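Local coordinates for protein chlorella virus DNA ligase-adenylate (Chlorella virus, PDB 1FVI) that probably seals nicks in DNA by ATP-dependent ligation, passing through an intermediate in which AMP is covalently attached to the enzyme, at residues Glu160-Lys170 against Glu180-Gln188; Ala192-Phe203 against Glu229-Tyr239. The protein carries 1 engineered substitution. All coordinates share one frame; numbering follows the deposited sequence.

The two contacts follow one another along the chain, their centres 34 Å apart, and do not otherwise touch. Interaction 1 lies in the nucleotide-binding part of the protein: its antiparallel strand pair contributes Met-163 and Lys-185 to the AMP pocket, and the side chain of Met-163 lies about 4 Å from that of Lys-26, which carries AMP covalently. Strand 184-186 of that pair is followed directly by strand 190-201, which runs away from the pocket and becomes one side of interaction 2. There it pairs with strand 232-237 in the OB-like domain, away from the annotated AMP site.

Interaction 1: residues Glu160-Lys170 against Glu180-Gln188; sequences EGVMIRKPDGK and EGILLKMKQ. With AMP (adenosine monophosphate), chain C; SO4 (sulfate ion), chain B.
Met-163 and Lys-185 lie side by side on the nucleotide side of this strand pair, with Met-163 SD 3.6 Å from Lys-185 CB. With CG anti to the carbonyl carbon (chi1 -59°), Met-163 lays CG on a face of the adenine, 3.4 Å from AMP C6, and bends at chi2 and chi3 bring CE round towards N3 and the ribose. Lys-185 sends its chain away from the sheet: CG sits between the backbone N and the carbonyl carbon (chi1 47°) and the remainder is extended. NZ thereby reaches AMP O1P at 2.7 Å and a sulfate, probably from the crystallisation liquor, at SO4 O2 (2.8 Å). The backbone is zipped by paired bonds between Val-162 and Met-186 and between Ile-164 and Leu-184, the straightest being Ile-164 N to Leu-184 O (2.7 Å, 173°). The two segments carry EGVMIRK (160-166) and LLKMK (183-187), matching nucleotidyl transferase motifs IV and V of ATP-dependent ligases. On the other face Ile-164 CD1 packs on Met-186 CB, beside helix 144-156. Leu-183 CG lies over one face of the Arg-165 guanidinium, and its CD2 packs 3.6 Å from Arg-165 CG. Polar contacts close both ends. Arg-165 NH1 forms a salt bridge with Asp-98, Lys-166 NZ donates to Glu-180 O (2.9 Å) in the carbonyl plane, one water bridges Lys-166 O and Ile-182 O, and another links Glu-160 OE2 to Lys-187 NZ.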
loop_
_atom_site.group_PDB
_atom_site.type_symbol
_atom_site.label_atom_id
_atom_site.label_comp_id
_atom_site.label_asym_id
_atom_site.label_seq_id
_atom_site.Cartn_x
_atom_site.Cartn_y
_atom_site.Cartn_z
ATOM N N GLU A 160 2.861 0.431 -3.842
ATOM C CA GLU A 160 4.208 0.589 -4.414
ATOM C C GLU A 160 5.135 -0.618 -4.335
ATOM O O GLU A 160 6.025 -0.780 -5.161
ATOM C CB GLU A 160 4.944 1.762 -3.731
ATOM C CG GLU A 160 4.334 3.143 -3.906
ATOM C CD GLU A 160 4.308 3.586 -5.355
ATOM O OE1 GLU A 160 3.240 3.467 -6.003
ATOM O OE2 GLU A 160 5.355 4.054 -5.848
ATOM N N GLY A 161 4.987 -1.406 -3.287
ATOM C CA GLY A 161 5.856 -2.543 -3.089
ATOM C C GLY A 161 5.591 -2.954 -1.668
ATOM O O GLY A 161 4.477 -2.740 -1.179
ATOM N N VAL A 162 6.599 -3.475 -0.974
ATOM C CA VAL A 162 6.396 -3.919 0.410
ATOM C C VAL A 162 7.342 -3.376 1.475
ATOM O O VAL A 162 8.485 -2.981 1.200
ATOM C CB VAL A 162 6.231 -5.499 0.520
ATOM C CG1 VAL A 162 6.280 -6.172 -0.865
ATOM C CG2 VAL A 162 7.223 -6.121 1.480
ATOM N N MET A 163 6.803 -3.270 2.682
ATOM C CA MET A 163 7.560 -2.802 3.843
ATOM C C MET A 163 7.757 -3.996 4.774
ATOM O O MET A 163 6.791 -4.652 5.157
ATOM C CB MET A 163 6.824 -1.663 4.558
ATOM C CG MET A 163 6.564 -0.451 3.664
ATOM S SD MET A 163 8.035 0.305 2.959
ATOM C CE MET A 163 8.832 1.000 4.436
ATOM N N ILE A 164 9.017 -4.263 5.116
ATOM C CA ILE A 164 9.426 -5.384 5.975
ATOM C C ILE A 164 9.896 -4.976 7.393
ATOM O O ILE A 164 10.701 -4.051 7.563
ATOM C CB ILE A 164 10.582 -6.170 5.302
ATOM C CG1 ILE A 164 10.169 -6.597 3.890
ATOM C CG2 ILE A 164 10.932 -7.398 6.126
ATOM C CD1 ILE A 164 11.322 -6.963 2.991
ATOM N N ARG A 165 9.426 -5.715 8.395
ATOM C CA ARG A 165 9.800 -5.450 9.779
ATOM C C ARG A 165 10.074 -6.708 10.590
ATOM O O ARG A 165 9.370 -7.721 10.461
ATOM C CB ARG A 165 8.693 -4.677 10.506
ATOM C CG ARG A 165 8.328 -3.323 9.931
ATOM C CD ARG A 165 8.021 -2.348 11.050
ATOM N NE ARG A 165 7.042 -1.332 10.671
ATOM C CZ ARG A 165 6.685 -0.307 11.449
ATOM N NH1 ARG A 165 7.236 -0.134 12.647
ATOM N NH2 ARG A 165 5.709 0.505 11.069
ATOM N N LYS A 166 11.105 -6.652 11.434
ATOM C CA LYS A 166 11.368 -7.777 12.328
ATOM C C LYS A 166 10.346 -7.592 13.478
ATOM O O LYS A 166 9.973 -6.466 13.822
ATOM C CB LYS A 166 12.832 -7.808 12.808
ATOM C CG LYS A 166 13.256 -6.727 13.759
ATOM C CD LYS A 166 14.771 -6.805 13.945
ATOM C CE LYS A 166 15.245 -6.044 15.183
ATOM N NZ LYS A 166 16.742 -5.947 15.284
ATOM N N PRO A 167 9.791 -8.698 13.987
ATOM C CA PRO A 167 8.798 -8.732 15.063
ATOM C C PRO A 167 9.197 -7.992 16.326
ATOM O O PRO A 167 8.386 -7.302 16.940
ATOM C CB PRO A 167 8.664 -10.221 15.340
ATOM C CG PRO A 167 8.946 -10.838 14.030
ATOM C CD PRO A 167 10.116 -10.062 13.538
ATOM N N ASP A 168 10.456 -8.153 16.711
ATOM C CA ASP A 168 10.990 -7.545 17.918
ATOM C C ASP A 168 11.528 -6.131 17.757
ATOM O O ASP A 168 12.038 -5.550 18.713
ATOM C CB ASP A 168 12.063 -8.453 18.534
ATOM C CG ASP A 168 13.235 -8.693 17.603
ATOM O OD1 ASP A 168 13.001 -8.946 16.398
ATOM O OD2 ASP A 168 14.394 -8.639 18.079
ATOM N N GLY A 169 11.373 -5.557 16.573
ATOM C CA GLY A 169 11.866 -4.206 16.349
ATOM C C GLY A 169 11.251 -3.108 17.213
ATOM O O GLY A 169 10.059 -3.085 17.514
ATOM N N LYS A 170 12.089 -2.158 17.583
ATOM C CA LYS A 170 11.679 -1.037 18.405
ATOM C C LYS A 170 11.260 0.072 17.465
ATOM O O LYS A 170 11.416 -0.040 16.247
ATOM C CB LYS A 170 12.873 -0.520 19.214
ATOM C CG LYS A 170 13.909 -1.579 19.556
ATOM C CD LYS A 170 14.836 -1.858 18.379
ATOM C CE LYS A 170 15.133 -3.335 18.239
ATOM N NZ LYS A 170 15.854 -3.575 16.976
ATOM N N GLU A 180 19.913 -3.860 11.053
ATOM C CA GLU A 180 18.921 -3.777 12.127
ATOM C C GLU A 180 17.636 -4.494 11.721
ATOM O O GLU A 180 16.957 -5.094 12.559
ATOM C CB GLU A 180 18.610 -2.316 12.463
ATOM C CG GLU A 180 19.607 -1.684 13.405
ATOM C CD GLU A 180 19.489 -0.171 13.476
ATOM O OE1 GLU A 180 18.797 0.436 12.634
ATOM O OE2 GLU A 180 20.123 0.427 14.366
ATOM N N GLY A 181 17.312 -4.424 10.431
ATOM C CA GLY A 181 16.112 -5.059 9.921
ATOM C C GLY A 181 14.850 -4.613 10.644
ATOM O O GLY A 181 13.903 -5.392 10.752
ATOM N N ILE A 182 14.825 -3.359 11.111
ATOM C CA ILE A 182 13.671 -2.829 11.850
ATOM C C ILE A 182 12.577 -2.429 10.884
ATOM O O ILE A 182 11.406 -2.767 11.074
ATOM C CB ILE A 182 14.079 -1.609 12.749
ATOM C CG1 ILE A 182 15.006 -2.067 13.884
ATOM C CG2 ILE A 182 12.857 -0.917 13.341
ATOM C CD1 ILE A 182 15.653 -0.915 14.609
ATOM N N LEU A 183 12.976 -1.745 9.822
ATOM C CA LEU A 183 12.034 -1.303 8.797
ATOM C C LEU A 183 12.795 -1.284 7.492
ATOM O O LEU A 183 13.789 -0.574 7.370
ATOM C CB LEU A 183 11.491 0.098 9.112
ATOM C CG LEU A 183 10.078 0.506 8.674
ATOM C CD1 LEU A 183 10.161 1.823 7.928
ATOM C CD2 LEU A 183 9.324 -0.607 7.872
ATOM N N LEU A 184 12.318 -2.071 6.527
ATOM C CA LEU A 184 12.950 -2.177 5.216
ATOM C C LEU A 184 11.947 -2.016 4.076
ATOM O O LEU A 184 10.808 -2.477 4.160
ATOM C CB LEU A 184 13.645 -3.544 5.059
ATOM C CG LEU A 184 14.592 -4.097 6.140
ATOM C CD1 LEU A 184 15.020 -5.503 5.736
ATOM C CD2 LEU A 184 15.805 -3.200 6.344
ATOM N N LYS A 185 12.370 -1.344 3.011
ATOM C CA LYS A 185 11.506 -1.181 1.852
ATOM C C LYS A 185 11.994 -2.066 0.706
ATOM O O LYS A 185 13.199 -2.180 0.435
ATOM C CB LYS A 185 11.318 0.292 1.445
ATOM C CG LYS A 185 12.532 1.160 1.350
ATOM C CD LYS A 185 12.098 2.612 1.208
ATOM C CE LYS A 185 13.232 3.504 0.768
ATOM N NZ LYS A 185 12.757 4.879 0.445
ATOM N N MET A 186 11.036 -2.737 0.083
ATOM C CA MET A 186 11.322 -3.668 -0.984
ATOM C C MET A 186 10.507 -3.467 -2.249
ATOM O O MET A 186 9.291 -3.410 -2.222
ATOM C CB MET A 186 11.112 -5.092 -0.472
ATOM C CG MET A 186 11.180 -6.145 -1.555
ATOM S SD MET A 186 10.854 -7.783 -0.961
ATOM C CE MET A 186 9.205 -7.906 -1.340
ATOM N N LYS A 187 11.216 -3.334 -3.355
ATOM C CA LYS A 187 10.609 -3.186 -4.666
ATOM C C LYS A 187 11.458 -4.103 -5.549
ATOM O O LYS A 187 12.416 -3.682 -6.184
ATOM C CB LYS A 187 10.634 -1.717 -5.113
ATOM C CG LYS A 187 9.690 -0.819 -4.291
ATOM C CD LYS A 187 9.962 0.663 -4.493
ATOM C CE LYS A 187 9.607 1.127 -5.888
ATOM N NZ LYS A 187 9.919 2.575 -6.082
ATOM N N GLN A 188 11.148 -5.392 -5.476
ATOM C CA GLN A 188 11.882 -6.399 -6.212
ATOM C C GLN A 188 11.360 -6.666 -7.617
ATOM O O GLN A 188 12.079 -7.240 -8.427
ATOM C CB GLN A 188 11.941 -7.697 -5.404
ATOM C CG GLN A 188 12.751 -7.599 -4.108
ATOM C CD GLN A 188 14.261 -7.554 -4.330
ATOM O OE1 GLN A 188 14.838 -8.452 -4.938
ATOM N NE2 GLN A 188 14.904 -6.526 -3.810
HETATM P P AMP C . 9.323 4.550 -1.082
HETATM O O1P AMP C . 10.751 4.558 -1.391
HETATM O O3P AMP C . 8.917 5.955 -1.692
HETATM O "O5'" AMP C . 9.108 4.772 0.391
HETATM C "C5'" AMP C . 7.711 4.973 0.930
HETATM C "C4'" AMP C . 7.675 5.840 2.169
HETATM O "O4'" AMP C . 6.407 5.600 2.785
HETATM C "C3'" AMP C . 8.753 5.481 3.217
HETATM O "O3'" AMP C . 9.319 6.606 3.890
HETATM C "C2'" AMP C . 8.029 4.672 4.238
HETATM O "O2'" AMP C . 8.602 4.875 5.524
HETATM C "C1'" AMP C . 6.557 5.098 4.091
HETATM N N9 AMP C . 5.670 3.961 4.247
HETATM C C8 AMP C . 4.668 3.632 3.361
HETATM N N7 AMP C . 4.041 2.562 3.757
HETATM C C5 AMP C . 4.628 2.147 4.944
HETATM C C6 AMP C . 4.388 1.077 5.819
HETATM N N6 AMP C . 3.413 0.162 5.606
HETATM N N1 AMP C . 5.186 0.999 6.899
HETATM C C2 AMP C . 6.131 1.890 7.098
HETATM N N3 AMP C . 6.471 2.949 6.358
HETATM C C4 AMP C . 5.678 3.057 5.252
HETATM S S SO4 B . 12.096 7.939 2.182
HETATM O O1 SO4 B . 12.874 8.946 2.896
HETATM O O2 SO4 B . 12.458 6.559 2.652
HETATM O O3 SO4 B . 12.306 8.009 0.646
HETATM O O4 SO4 B . 10.607 8.198 2.393
HETATM O O HOH W 1 7.504 3.873 -4.669
HETATM O O HOH W 2 10.633 -3.825 13.386
#

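Interaction 2: residues Ala192-Phe203 against Glu229-Tyr239; sequences AEATIISMTALF and EDVMGSIEVDY
Segments 192-203 and 229-239 run antiparallel, the axes of strands 192-201 and 232-237 approaching to 4.4 Å with 150° between their N-to-C directions, and two classic beta bulges interrupt the pairing: Ile-197 and Ser-198 both face Glu-236, and Gly-233 and Ser-234 both face Thr-200. At the second bulge Thr-200 O is gripped twice, by Gly-233 N (2.7 Å) and Ser-234 N (3.0 Å). Glu-236 folds back over the face carrying Ser-198, Thr-200 and Ser-234 because its chain bends at chi2 (58°). Ser-234 OG donates to Glu-236 OE2 nearly head-on at 2.7 Å; weak bonds come to OE2 from Thr-200 OG1 and to OE1 from Ser-198 OG. On the face carrying Ile-196 and Val-237, Met-199 CG lies 3.7 Å from Ile-235 CG2, with Phe-258 of helix 252-260 against Met-199. Beyond the strands, Asp-230 OD1 takes Phe-203 N on its syn lone pair (3.0 Å) and Val-231 N on the anti side, tilted 27° out of the carboxylate plane; two donors on one oxygen restrict the group's turning. At the far end Ala-194 CB packs against Val-237 CB, and Tyr-239 OH is hydrogen-bonded to Tyr-274 OH. Strand 190-201 sits between 232-237 and 269-275 in a five-stranded antiparallel sheet, consistent with the OB fold of DNA ligases.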
loop_
_atom_site.group_PDB
_atom_site.type_symbol
_atom_site.label_atom_id
_atom_site.label_comp_id
_atom_site.label_asym_id
_atom_site.label_seq_id
_atom_site.Cartn_x
_atom_site.Cartn_y
_atom_site.Cartn_z
ATOM N N ALA A 192 8.098 -3.365 -17.022
ATOM C CA ALA A 192 8.169 -3.737 -18.425
ATOM C C ALA A 192 6.903 -3.292 -19.167
ATOM O O ALA A 192 5.915 -2.867 -18.557
ATOM C CB ALA A 192 8.382 -5.246 -18.562
ATOM N N GLU A 193 6.962 -3.352 -20.492
ATOM C CA GLU A 193 5.840 -2.963 -21.334
ATOM C C GLU A 193 5.508 -4.089 -22.294
ATOM O O GLU A 193 6.384 -4.835 -22.726
ATOM C CB GLU A 193 6.166 -1.695 -22.134
ATOM C CG GLU A 193 5.997 -0.411 -21.375
ATOM C CD GLU A 193 6.449 0.794 -22.178
ATOM O OE1 GLU A 193 6.220 0.820 -23.408
ATOM O OE2 GLU A 193 7.035 1.723 -21.579
ATOM N N ALA A 194 4.233 -4.181 -22.646
ATOM C CA ALA A 194 3.766 -5.205 -23.555
ATOM C C ALA A 194 2.618 -4.663 -24.401
ATOM O O ALA A 194 1.906 -3.741 -23.993
ATOM C CB ALA A 194 3.326 -6.411 -22.771
ATOM N N THR A 195 2.488 -5.184 -25.614
ATOM C CA THR A 195 1.418 -4.749 -26.491
ATOM C C THR A 195 0.245 -5.703 -26.301
ATOM O O THR A 195 0.446 -6.914 -26.204
ATOM C CB THR A 195 1.869 -4.761 -27.973
ATOM O OG1 THR A 195 2.885 -3.770 -28.168
ATOM C CG2 THR A 195 0.692 -4.472 -28.914
ATOM N N ILE A 196 -0.966 -5.155 -26.198
ATOM C CA ILE A 196 -2.161 -5.975 -26.036
ATOM C C ILE A 196 -2.541 -6.565 -27.395
ATOM O O ILE A 196 -2.531 -5.857 -28.403
ATOM C CB ILE A 196 -3.344 -5.138 -25.547
ATOM C CG1 ILE A 196 -2.965 -4.419 -24.252
ATOM C CG2 ILE A 196 -4.576 -6.026 -25.344
ATOM C CD1 ILE A 196 -3.955 -3.338 -23.846
ATOM N N ILE A 197 -2.855 -7.859 -27.421
ATOM C CA ILE A 197 -3.249 -8.517 -28.664
ATOM C C ILE A 197 -4.684 -9.057 -28.618
ATOM O O ILE A 197 -5.412 -8.954 -29.598
ATOM C CB ILE A 197 -2.257 -9.610 -29.078
ATOM C CG1 ILE A 197 -2.281 -10.762 -28.098
ATOM C CG2 ILE A 197 -0.840 -9.033 -29.155
ATOM C CD1 ILE A 197 -1.098 -11.691 -28.268
ATOM N N SER A 198 -5.108 -9.560 -27.465
ATOM C CA SER A 198 -6.471 -10.069 -27.305
ATOM C C SER A 198 -6.913 -10.017 -25.827
ATOM O O SER A 198 -6.128 -9.659 -24.960
ATOM C CB SER A 198 -6.589 -11.498 -27.857
ATOM O OG SER A 198 -5.786 -12.399 -27.115
ATOM N N MET A 199 -8.181 -10.337 -25.561
ATOM C CA MET A 199 -8.727 -10.338 -24.205
ATOM C C MET A 199 -9.596 -11.556 -23.949
ATOM O O MET A 199 -10.153 -12.151 -24.876
ATOM C CB MET A 199 -9.570 -9.091 -23.942
ATOM C CG MET A 199 -8.790 -7.811 -23.924
ATOM S SD MET A 199 -9.850 -6.424 -23.573
ATOM C CE MET A 199 -8.686 -5.076 -23.920
ATOM N N THR A 200 -9.728 -11.899 -22.674
ATOM C CA THR A 200 -10.530 -13.030 -22.266
ATOM C C THR A 200 -11.493 -12.504 -21.210
ATOM O O THR A 200 -11.061 -11.815 -20.277
ATOM C CB THR A 200 -9.661 -14.116 -21.643
ATOM O OG1 THR A 200 -8.612 -14.449 -22.549
ATOM C CG2 THR A 200 -10.475 -15.357 -21.365
ATOM N N ALA A 201 -12.788 -12.792 -21.388
ATOM C CA ALA A 201 -13.831 -12.359 -20.457
ATOM C C ALA A 201 -13.713 -13.024 -19.079
ATOM O O ALA A 201 -13.064 -14.068 -18.933
ATOM C CB ALA A 201 -15.197 -12.628 -21.050
ATOM N N LEU A 202 -14.380 -12.432 -18.089
ATOM C CA LEU A 202 -14.352 -12.930 -16.715
ATOM C C LEU A 202 -15.432 -13.952 -16.339
ATOM O O LEU A 202 -15.124 -14.971 -15.717
ATOM C CB LEU A 202 -14.385 -11.749 -15.736
ATOM C CG LEU A 202 -14.442 -12.011 -14.225
ATOM C CD1 LEU A 202 -13.307 -12.933 -13.767
ATOM C CD2 LEU A 202 -14.376 -10.675 -13.492
ATOM N N PHE A 203 -16.692 -13.668 -16.658
ATOM C CA PHE A 203 -17.785 -14.594 -16.326
ATOM C C PHE A 203 -18.147 -15.491 -17.509
ATOM O O PHE A 203 -19.327 -15.695 -17.788
ATOM C CB PHE A 203 -19.038 -13.833 -15.886
ATOM C CG PHE A 203 -18.766 -12.665 -14.978
ATOM C CD1 PHE A 203 -18.959 -11.364 -15.430
ATOM C CD2 PHE A 203 -18.359 -12.863 -13.664
ATOM C CE1 PHE A 203 -18.756 -10.271 -14.588
ATOM C CE2 PHE A 203 -18.153 -11.778 -12.809
ATOM C CZ PHE A 203 -18.354 -10.477 -13.273
ATOM N N GLU A 229 -24.029 -7.815 -18.641
ATOM C CA GLU A 229 -22.751 -7.490 -19.255
ATOM C C GLU A 229 -21.544 -8.131 -18.563
ATOM O O GLU A 229 -21.505 -8.267 -17.334
ATOM C CB GLU A 229 -22.590 -5.973 -19.331
ATOM C CG GLU A 229 -22.137 -5.471 -20.690
ATOM C CD GLU A 229 -22.713 -4.106 -21.027
ATOM O OE1 GLU A 229 -22.846 -3.273 -20.105
ATOM O OE2 GLU A 229 -23.041 -3.870 -22.213
ATOM N N ASP A 230 -20.602 -8.594 -19.380
ATOM C CA ASP A 230 -19.382 -9.223 -18.887
ATOM C C ASP A 230 -18.272 -8.171 -18.833
ATOM O O ASP A 230 -18.411 -7.065 -19.371
ATOM C CB ASP A 230 -18.977 -10.352 -19.834
ATOM C CG ASP A 230 -18.146 -11.431 -19.159
ATOM O OD1 ASP A 230 -17.587 -11.192 -18.067
ATOM O OD2 ASP A 230 -18.056 -12.537 -19.737
ATOM N N VAL A 231 -17.188 -8.512 -18.143
ATOM C CA VAL A 231 -16.027 -7.641 -18.004
ATOM C C VAL A 231 -14.781 -8.457 -18.348
ATOM O O VAL A 231 -14.848 -9.693 -18.497
ATOM C CB VAL A 231 -15.902 -7.080 -16.564
ATOM C CG1 VAL A 231 -17.180 -6.329 -16.176
ATOM C CG2 VAL A 231 -15.617 -8.203 -15.568
ATOM N N MET A 232 -13.656 -7.767 -18.507
ATOM C CA MET A 232 -12.405 -8.439 -18.848
ATOM C C MET A 232 -11.846 -9.251 -17.670
ATOM O O MET A 232 -11.881 -8.812 -16.514
ATOM C CB MET A 232 -11.379 -7.425 -19.380
ATOM C CG MET A 232 -9.982 -7.996 -19.645
ATOM S SD MET A 232 -8.873 -8.006 -18.192
ATOM C CE MET A 232 -8.468 -6.299 -18.177
ATOM N N GLY A 233 -11.415 -10.475 -17.971
ATOM C CA GLY A 233 -10.852 -11.339 -16.951
ATOM C C GLY A 233 -9.342 -11.259 -17.042
ATOM O O GLY A 233 -8.649 -11.157 -16.029
ATOM N N SER A 234 -8.826 -11.311 -18.267
ATOM C CA SER A 234 -7.391 -11.220 -18.491
ATOM C C SER A 234 -7.117 -10.670 -19.879
ATOM O O SER A 234 -7.978 -10.716 -20.766
ATOM C CB SER A 234 -6.708 -12.592 -18.350
ATOM O OG SER A 234 -6.942 -13.423 -19.481
ATOM N N ILE A 235 -5.942 -10.072 -20.025
ATOM C CA ILE A 235 -5.497 -9.555 -21.302
ATOM C C ILE A 235 -4.240 -10.336 -21.680
ATOM O O ILE A 235 -3.438 -10.698 -20.812
ATOM C CB ILE A 235 -5.196 -8.049 -21.266
ATOM C CG1 ILE A 235 -4.130 -7.719 -20.210
ATOM C CG2 ILE A 235 -6.474 -7.276 -21.048
ATOM C CD1 ILE A 235 -3.592 -6.280 -20.321
ATOM N N GLU A 236 -4.143 -10.694 -22.959
ATOM C CA GLU A 236 -3.000 -11.435 -23.470
ATOM C C GLU A 236 -2.112 -10.405 -24.129
ATOM O O GLU A 236 -2.591 -9.565 -24.901
ATOM C CB GLU A 236 -3.453 -12.523 -24.444
ATOM C CG GLU A 236 -4.240 -13.655 -23.776
ATOM C CD GLU A 236 -5.504 -13.177 -23.048
ATOM O OE1 GLU A 236 -6.289 -12.419 -23.659
ATOM O OE2 GLU A 236 -5.710 -13.559 -21.868
ATOM N N VAL A 237 -0.823 -10.453 -23.791
ATOM C CA VAL A 237 0.131 -9.476 -24.293
ATOM C C VAL A 237 1.352 -10.056 -24.982
ATOM O O VAL A 237 1.745 -11.180 -24.704
ATOM C CB VAL A 237 0.581 -8.538 -23.145
ATOM C CG1 VAL A 237 -0.633 -7.772 -22.605
ATOM C CG2 VAL A 237 1.242 -9.352 -22.031
ATOM N N ASP A 238 1.964 -9.259 -25.860
ATOM C CA ASP A 238 3.138 -9.696 -26.608
ATOM C C ASP A 238 4.439 -9.668 -25.831
ATOM O O ASP A 238 5.051 -10.709 -25.647
ATOM C CB ASP A 238 3.304 -8.927 -27.935
ATOM C CG ASP A 238 4.473 -9.464 -28.800
ATOM O OD1 ASP A 238 4.274 -10.385 -29.617
ATOM O OD2 ASP A 238 5.597 -8.945 -28.676
ATOM N N TYR A 239 4.897 -8.496 -25.415
ATOM C CA TYR A 239 6.177 -8.432 -24.683
ATOM C C TYR A 239 7.354 -9.124 -25.410
ATOM O O TYR A 239 7.731 -10.266 -25.094
ATOM C CB TYR A 239 6.059 -9.011 -23.267
ATOM C CG TYR A 239 7.262 -8.697 -22.403
ATOM C CD1 TYR A 239 7.881 -7.443 -22.462
ATOM C CD2 TYR A 239 7.798 -9.652 -21.545
ATOM C CE1 TYR A 239 9.008 -7.149 -21.688
ATOM C CE2 TYR A 239 8.925 -9.371 -20.765
ATOM C CZ TYR A 239 9.518 -8.122 -20.845
ATOM O OH TYR A 239 10.623 -7.847 -20.078
#